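Local structure of cyclopropane mycolic acid synthase MmaA2 (Mycobacterium tuberculosis, 1TPY) at residues 151-155 with 214-220; 182-188 with 271-277. The protein converts a double bond at the distal position of an alpha mycolic acid into a cis cyclopropane ring, taking the methylene group from S-adenosyl-L-methionine. All blocks are in the same frame, centred on the assembly; numbering follows the deposited sequence.

Contact 1 of 2, residues 151-155 with 214-220; sequences FARAH and QSAKTGF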
loop_
_atom_site.group_PDB
_atom_site.type_symbol
_atom_site.label_atom_id
_atom_site.label_comp_id
_atom_site.label_asym_id
_atom_site.label_seq_id
_atom_site.Cartn_x
_atom_site.Cartn_y
_atom_site.Cartn_z
ATOM N N PHE A 151 -1.552 -5.490 -14.656
ATOM C CA PHE A 151 -0.458 -6.421 -14.892
ATOM C C PHE A 151 0.094 -6.317 -16.310
ATOM O O PHE A 151 1.300 -6.415 -16.516
ATOM C CB PHE A 151 -0.904 -7.858 -14.600
ATOM C CG PHE A 151 -1.139 -8.127 -13.141
ATOM C CD1 PHE A 151 -2.414 -8.433 -12.667
ATOM C CD2 PHE A 151 -0.087 -8.064 -12.231
ATOM C CE1 PHE A 151 -2.634 -8.669 -11.313
ATOM C CE2 PHE A 151 -0.300 -8.297 -10.876
ATOM C CZ PHE A 151 -1.575 -8.600 -10.416
ATOM N N ALA A 152 -0.780 -6.104 -17.285
ATOM C CA ALA A 152 -0.331 -5.982 -18.670
ATOM C C ALA A 152 0.643 -4.804 -18.776
ATOM O O ALA A 152 1.689 -4.907 -19.421
ATOM C CB ALA A 152 -1.530 -5.777 -19.606
ATOM N N ARG A 153 0.301 -3.692 -18.127
ATOM C CA ARG A 153 1.147 -2.499 -18.150
ATOM C C ARG A 153 2.481 -2.733 -17.440
ATOM O O ARG A 153 3.544 -2.356 -17.939
ATOM C CB ARG A 153 0.428 -1.325 -17.482
ATOM C CG ARG A 153 1.187 -0.013 -17.595
ATOM C CD ARG A 153 1.375 0.370 -19.056
ATOM N NE ARG A 153 0.094 0.561 -19.721
ATOM C CZ ARG A 153 -0.685 1.623 -19.552
ATOM N NH1 ARG A 153 -0.314 2.603 -18.739
ATOM N NH2 ARG A 153 -1.848 1.696 -20.176
ATOM N N ALA A 154 2.415 -3.341 -16.258
ATOM C CA ALA A 154 3.612 -3.633 -15.480
ATOM C C ALA A 154 4.520 -4.532 -16.298
ATOM O O ALA A 154 5.733 -4.350 -16.321
ATOM C CB ALA A 154 3.232 -4.326 -14.178
ATOM N N HIS A 155 3.911 -5.498 -16.978
ATOM C CA HIS A 155 4.636 -6.454 -17.807
ATOM C C HIS A 155 5.218 -5.725 -19.017
ATOM O O HIS A 155 6.335 -6.003 -19.456
ATOM C CB HIS A 155 3.670 -7.565 -18.249
ATOM C CG HIS A 155 4.341 -8.760 -18.855
ATOM N ND1 HIS A 155 4.840 -8.766 -20.139
ATOM C CD2 HIS A 155 4.592 -9.991 -18.348
ATOM C CE1 HIS A 155 5.370 -9.949 -20.397
ATOM N NE2 HIS A 155 5.233 -10.709 -19.327
ATOM N N GLN A 214 -4.697 -13.655 -12.575
ATOM C CA GLN A 214 -4.554 -12.489 -13.442
ATOM C C GLN A 214 -3.103 -12.218 -13.819
ATOM O O GLN A 214 -2.804 -11.909 -14.970
ATOM C CB GLN A 214 -5.132 -11.248 -12.765
ATOM C CG GLN A 214 -6.650 -11.244 -12.624
ATOM C CD GLN A 214 -7.378 -11.049 -13.949
ATOM O OE1 GLN A 214 -8.590 -10.842 -13.971
ATOM N NE2 GLN A 214 -6.640 -11.113 -15.060
ATOM N N SER A 215 -2.198 -12.340 -12.857
ATOM C CA SER A 215 -0.792 -12.088 -13.137
ATOM C C SER A 215 -0.194 -13.210 -13.975
ATOM O O SER A 215 0.763 -12.991 -14.716
ATOM C CB SER A 215 0.000 -11.926 -11.835
ATOM O OG SER A 215 0.040 -13.133 -11.097
ATOM N N ALA A 216 -0.753 -14.411 -13.857
ATOM C CA ALA A 216 -0.246 -15.543 -14.630
ATOM C C ALA A 216 -0.659 -15.395 -16.088
ATOM O O ALA A 216 0.094 -15.746 -16.993
ATOM C CB ALA A 216 -0.779 -16.857 -14.071
ATOM N N LYS A 217 -1.863 -14.873 -16.303
ATOM C CA LYS A 217 -2.380 -14.673 -17.650
ATOM C C LYS A 217 -1.490 -13.710 -18.421
ATOM O O LYS A 217 -1.257 -13.890 -19.620
ATOM C CB LYS A 217 -3.815 -14.135 -17.594
ATOM C CG LYS A 217 -4.820 -15.154 -17.070
ATOM C CD LYS A 217 -6.230 -14.595 -17.024
ATOM C CE LYS A 217 -7.205 -15.631 -16.467
ATOM N NZ LYS A 217 -8.548 -15.052 -16.182
ATOM N N THR A 218 -0.985 -12.701 -17.719
ATOM C CA THR A 218 -0.122 -11.691 -18.311
ATOM C C THR A 218 1.283 -12.218 -18.608
ATOM O O THR A 218 2.008 -11.647 -19.419
ATOM C CB THR A 218 -0.001 -10.465 -17.381
ATOM O OG1 THR A 218 -1.313 -10.003 -17.033
ATOM C CG2 THR A 218 0.752 -9.339 -18.079
ATOM N N GLY A 219 1.672 -13.301 -17.942
ATOM C CA GLY A 219 2.989 -13.864 -18.174
ATOM C C GLY A 219 3.927 -13.820 -16.981
ATOM O O GLY A 219 5.101 -14.179 -17.110
ATOM N N PHE A 220 3.431 -13.368 -15.829
ATOM C CA PHE A 220 4.257 -13.306 -14.628
ATOM C C PHE A 220 4.278 -14.666 -13.938
ATOM O O PHE A 220 3.299 -15.413 -13.977
ATOM C CB PHE A 220 3.726 -12.283 -13.608
ATOM C CG PHE A 220 3.869 -10.842 -14.028
ATOM C CD1 PHE A 220 2.813 -10.170 -14.631
ATOM C CD2 PHE A 220 5.048 -10.146 -13.786
ATOM C CE1 PHE A 220 2.927 -8.820 -14.985
ATOM C CE2 PHE A 220 5.175 -8.802 -14.133
ATOM C CZ PHE A 220 4.111 -8.136 -14.734
#
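Ala152 and Thr218 bring the two backbones to within 5.7 Å, CA to CA, where a turn of helix 147-157 meets the last turn of helix 208-218. The short helical segments run in roughly the same direction, crossing at -44° with their axes 9.4 Å apart at closest approach. The second helix ends in a Schellman motif: Gly219 takes up positive phi, Phe220 N bonds back to Ser215 O, and the Phe220 ring reaches across to helix 147-157. Phe151 lays one ring face against helix 208-218, with Ser215 CB nearly over its centre, 3.8 Å from the Phe151 ring centroid, as a CH-pi contact. The Ser215 hydroxyl is engaged within its own helix, by Val211 O. Thr218 divides its branches, OG1 lying against Phe151 CB while the methyl CG2, anti to the backbone N, reaches 3.4 Å from His155 CB. Both helices cover the same face of the seven-stranded sheet of this Rossmann-like methyltransferase fold, with Leu164 and Leu166 of strand 163-171 and Leu285 of strand 278-286 packed against Phe151. The contact thus joins the helix preceding strand 163-171 to the helix leading into the edge strand 221-227. Farther along, His155 turns the edge of its imidazole to the face of Phe220 in a T-shaped pair, centroids 5.1 Å apart and planes at 85°. CG of His155 is anti to its backbone N (chi1 -168°), which carries the imidazole alongside the end of the second helix, where Thr218 O lies over one ring face, 3.3 Å from His155 CD2. The Phe220 ring in turn has Phe151 O at its edge, 3.3 Å from Phe220 CE1, and Phe220 CZ tucks against Ala154 CB at 3.9 Å.

Contact 2 of 2, residues 182-188 with 271-277; sequences LPLTLWL and KLFRVGY
Tyr277 is clasped between Leu182 and Leu188, which cover opposite faces of its ring: Leu182 CG lies 4.3 Å from the Tyr277 ring centroid, and Leu188 CD2 occupies the other side at 4.2 Å from that centroid. Both are CH-pi contacts displaced toward the ring's rim. The phenol is also held at its edge, where Tyr277 OH donates a 2.6 Å hydrogen bond to Pro183 O, in the carbonyl plane and on a lone pair. A water donates to the same hydroxyl and also bonds Thr185 OG1. Thr185 is the N-cap of helix 186-199, its OG1 accepting from Leu188 N, so the water ties the phenol to the start of that helix. On the other segment, helix 256-275 gives way at Gly276, with positive phi, just before strand 278-286 enters the sheet of the methyltransferase fold; the contact therefore joins the loop and first turn of one helix to a helix-strand junction. Deeper in, Leu188 CD1 meets Leu272 CD2 at 3.6 Å; both leucines are buried. Toward solvent the packing thins to the long side chain of Lys271. With CG anti to the backbone N (chi1 176°) and the rest of the chain extended, Lys271 runs along one face of the Trp187 indole, its CD 3.5 Å from Trp187 CH2, and sets NZ over the six-membered ring, 4.2 Å from the centroid, in a cation-pi contact.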
loop_
_atom_site.group_PDB
_atom_site.type_symbol
_atom_site.label_atom_id
_atom_site.label_comp_id
_atom_site.label_asym_id
_atom_site.label_seq_id
_atom_site.Cartn_x
_atom_site.Cartn_y
_atom_site.Cartn_z
ATOM N N LEU A 182 -14.697 -19.026 10.030
ATOM C CA LEU A 182 -14.984 -17.604 10.242
ATOM C C LEU A 182 -16.398 -17.307 9.740
ATOM O O LEU A 182 -16.677 -17.450 8.558
ATOM C CB LEU A 182 -13.963 -16.750 9.477
ATOM C CG LEU A 182 -12.630 -16.365 10.136
ATOM C CD1 LEU A 182 -12.172 -17.397 11.154
ATOM C CD2 LEU A 182 -11.595 -16.167 9.045
ATOM N N PRO A 183 -17.302 -16.872 10.635
ATOM C CA PRO A 183 -18.694 -16.570 10.266
ATOM C C PRO A 183 -18.970 -15.244 9.557
ATOM O O PRO A 183 -18.307 -14.237 9.807
ATOM C CB PRO A 183 -19.414 -16.639 11.605
ATOM C CG PRO A 183 -18.392 -16.008 12.520
ATOM C CD PRO A 183 -17.105 -16.717 12.089
ATOM N N LEU A 184 -19.975 -15.256 8.687
ATOM C CA LEU A 184 -20.388 -14.059 7.963
ATOM C C LEU A 184 -21.398 -13.354 8.865
ATOM O O LEU A 184 -22.594 -13.611 8.789
ATOM C CB LEU A 184 -21.045 -14.435 6.629
ATOM C CG LEU A 184 -20.138 -15.099 5.587
ATOM C CD1 LEU A 184 -20.972 -15.682 4.445
ATOM C CD2 LEU A 184 -19.142 -14.070 5.065
ATOM N N THR A 185 -20.906 -12.464 9.715
ATOM C CA THR A 185 -21.753 -11.748 10.658
ATOM C C THR A 185 -22.288 -10.431 10.115
ATOM O O THR A 185 -21.740 -9.865 9.170
ATOM C CB THR A 185 -20.980 -11.439 11.942
ATOM O OG1 THR A 185 -19.942 -10.492 11.651
ATOM C CG2 THR A 185 -20.357 -12.720 12.506
ATOM N N LEU A 186 -23.363 -9.946 10.725
ATOM C CA LEU A 186 -23.951 -8.684 10.312
ATOM C C LEU A 186 -22.931 -7.574 10.531
ATOM O O LEU A 186 -22.828 -6.649 9.726
ATOM C CB LEU A 186 -25.227 -8.401 11.107
ATOM C CG LEU A 186 -26.517 -8.703 10.332
ATOM C CD1 LEU A 186 -26.498 -10.140 9.816
ATOM C CD2 LEU A 186 -27.722 -8.461 11.233
ATOM N N TRP A 187 -22.165 -7.681 11.612
ATOM C CA TRP A 187 -21.153 -6.680 11.903
ATOM C C TRP A 187 -20.134 -6.616 10.770
ATOM O O TRP A 187 -19.728 -5.532 10.365
ATOM C CB TRP A 187 -20.420 -6.991 13.213
ATOM C CG TRP A 187 -19.225 -6.105 13.395
ATOM C CD1 TRP A 187 -19.216 -4.809 13.838
ATOM C CD2 TRP A 187 -17.878 -6.405 13.012
ATOM N NE1 TRP A 187 -17.947 -4.285 13.746
ATOM C CE2 TRP A 187 -17.107 -5.242 13.242
ATOM C CE3 TRP A 187 -17.247 -7.545 12.491
ATOM C CZ2 TRP A 187 -15.739 -5.186 12.970
ATOM C CZ3 TRP A 187 -15.884 -7.489 12.218
ATOM C CH2 TRP A 187 -15.145 -6.316 12.459
ATOM N N LEU A 188 -19.722 -7.779 10.266
ATOM C CA LEU A 188 -18.744 -7.837 9.182
ATOM C C LEU A 188 -19.233 -7.094 7.949
ATOM O O LEU A 188 -18.548 -6.211 7.431
ATOM C CB LEU A 188 -18.437 -9.287 8.791
ATOM C CG LEU A 188 -17.524 -9.442 7.565
ATOM C CD1 LEU A 188 -16.152 -8.858 7.871
ATOM C CD2 LEU A 188 -17.392 -10.910 7.187
ATOM N N LYS A 271 -9.412 -5.997 13.953
ATOM C CA LYS A 271 -10.174 -7.199 14.284
ATOM C C LYS A 271 -10.217 -8.124 13.065
ATOM O O LYS A 271 -10.062 -9.344 13.186
ATOM C CB LYS A 271 -11.602 -6.839 14.725
ATOM C CG LYS A 271 -12.477 -8.059 14.994
ATOM C CD LYS A 271 -13.875 -7.679 15.455
ATOM C CE LYS A 271 -14.766 -8.910 15.551
ATOM N NZ LYS A 271 -16.061 -8.629 16.245
ATOM N N LEU A 272 -10.420 -7.545 11.888
ATOM C CA LEU A 272 -10.461 -8.341 10.669
ATOM C C LEU A 272 -9.220 -9.225 10.527
ATOM O O LEU A 272 -9.339 -10.427 10.279
ATOM C CB LEU A 272 -10.607 -7.440 9.439
ATOM C CG LEU A 272 -11.938 -6.681 9.353
ATOM C CD1 LEU A 272 -12.006 -5.937 8.033
ATOM C CD2 LEU A 272 -13.113 -7.664 9.479
ATOM N N PHE A 273 -8.035 -8.644 10.694
ATOM C CA PHE A 273 -6.800 -9.420 10.571
ATOM C C PHE A 273 -6.605 -10.354 11.761
ATOM O O PHE A 273 -6.117 -11.474 11.610
ATOM C CB PHE A 273 -5.574 -8.500 10.447
ATOM C CG PHE A 273 -5.514 -7.737 9.158
ATOM C CD1 PHE A 273 -6.069 -6.466 9.059
ATOM C CD2 PHE A 273 -4.939 -8.308 8.027
ATOM C CE1 PHE A 273 -6.058 -5.777 7.851
ATOM C CE2 PHE A 273 -4.924 -7.630 6.818
ATOM C CZ PHE A 273 -5.486 -6.359 6.730
ATOM N N ARG A 274 -6.980 -9.885 12.944
ATOM C CA ARG A 274 -6.833 -10.681 14.154
ATOM C C ARG A 274 -7.672 -11.949 14.043
ATOM O O ARG A 274 -7.197 -13.047 14.335
ATOM C CB ARG A 274 -7.270 -9.867 15.375
ATOM C CG ARG A 274 -6.925 -10.513 16.699
ATOM C CD ARG A 274 -7.425 -9.684 17.863
ATOM N NE ARG A 274 -6.856 -8.345 17.856
ATOM C CZ ARG A 274 -7.574 -7.226 17.808
ATOM N NH1 ARG A 274 -6.958 -6.051 17.807
ATOM N NH2 ARG A 274 -8.902 -7.279 17.757
ATOM N N VAL A 275 -8.924 -11.790 13.623
ATOM C CA VAL A 275 -9.826 -12.924 13.454
ATOM C C VAL A 275 -9.355 -13.762 12.271
ATOM O O VAL A 275 -9.374 -14.988 12.319
ATOM C CB VAL A 275 -11.272 -12.456 13.179
ATOM C CG1 VAL A 275 -12.175 -13.661 12.915
ATOM C CG2 VAL A 275 -11.791 -11.646 14.370
ATOM N N GLY A 276 -8.933 -13.084 11.208
ATOM C CA GLY A 276 -8.455 -13.778 10.028
ATOM C C GLY A 276 -9.321 -13.598 8.793
ATOM O O GLY A 276 -9.125 -14.295 7.800
ATOM N N TYR A 277 -10.276 -12.675 8.838
ATOM C CA TYR A 277 -11.140 -12.441 7.682
ATOM C C TYR A 277 -10.332 -11.909 6.508
ATOM O O TYR A 277 -10.614 -12.219 5.351
ATOM C CB TYR A 277 -12.235 -11.425 8.016
ATOM C CG TYR A 277 -13.333 -11.962 8.900
ATOM C CD1 TYR A 277 -13.523 -11.458 10.182
ATOM C CD2 TYR A 277 -14.181 -12.974 8.453
ATOM C CE1 TYR A 277 -14.526 -11.942 11.004
ATOM C CE2 TYR A 277 -15.191 -13.470 9.268
ATOM C CZ TYR A 277 -15.358 -12.950 10.543
ATOM O OH TYR A 277 -16.343 -13.435 11.364
HETATM O O HOH W 1 -17.404 -11.104 12.558
#

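Contacts 1 and 2 lie at distant parts of one chain, their centres 31 Å apart and their nearest atoms about 18 Å apart. Strand 278-286 connects them: it starts right after Tyr277 of contact 2, and its Leu285 packs on Phe151, Ser215 and Phe220 of contact 1. On the side of contact 1, the Ala154 side chain is about 11 Å from bound S-adenosyl-L-homocysteine and that of Ala152 about 7 Å from the side chain of Trp123, which binds S-adenosyl-L-methionine. Contact 2 borders the lipid-like ligand: the side chain of Leu272 is about 4 Å from cetyl-trimethyl-ammonium and about 5 Å from that of Cys269, probably an active-site residue, while Phe273 touches that ligand.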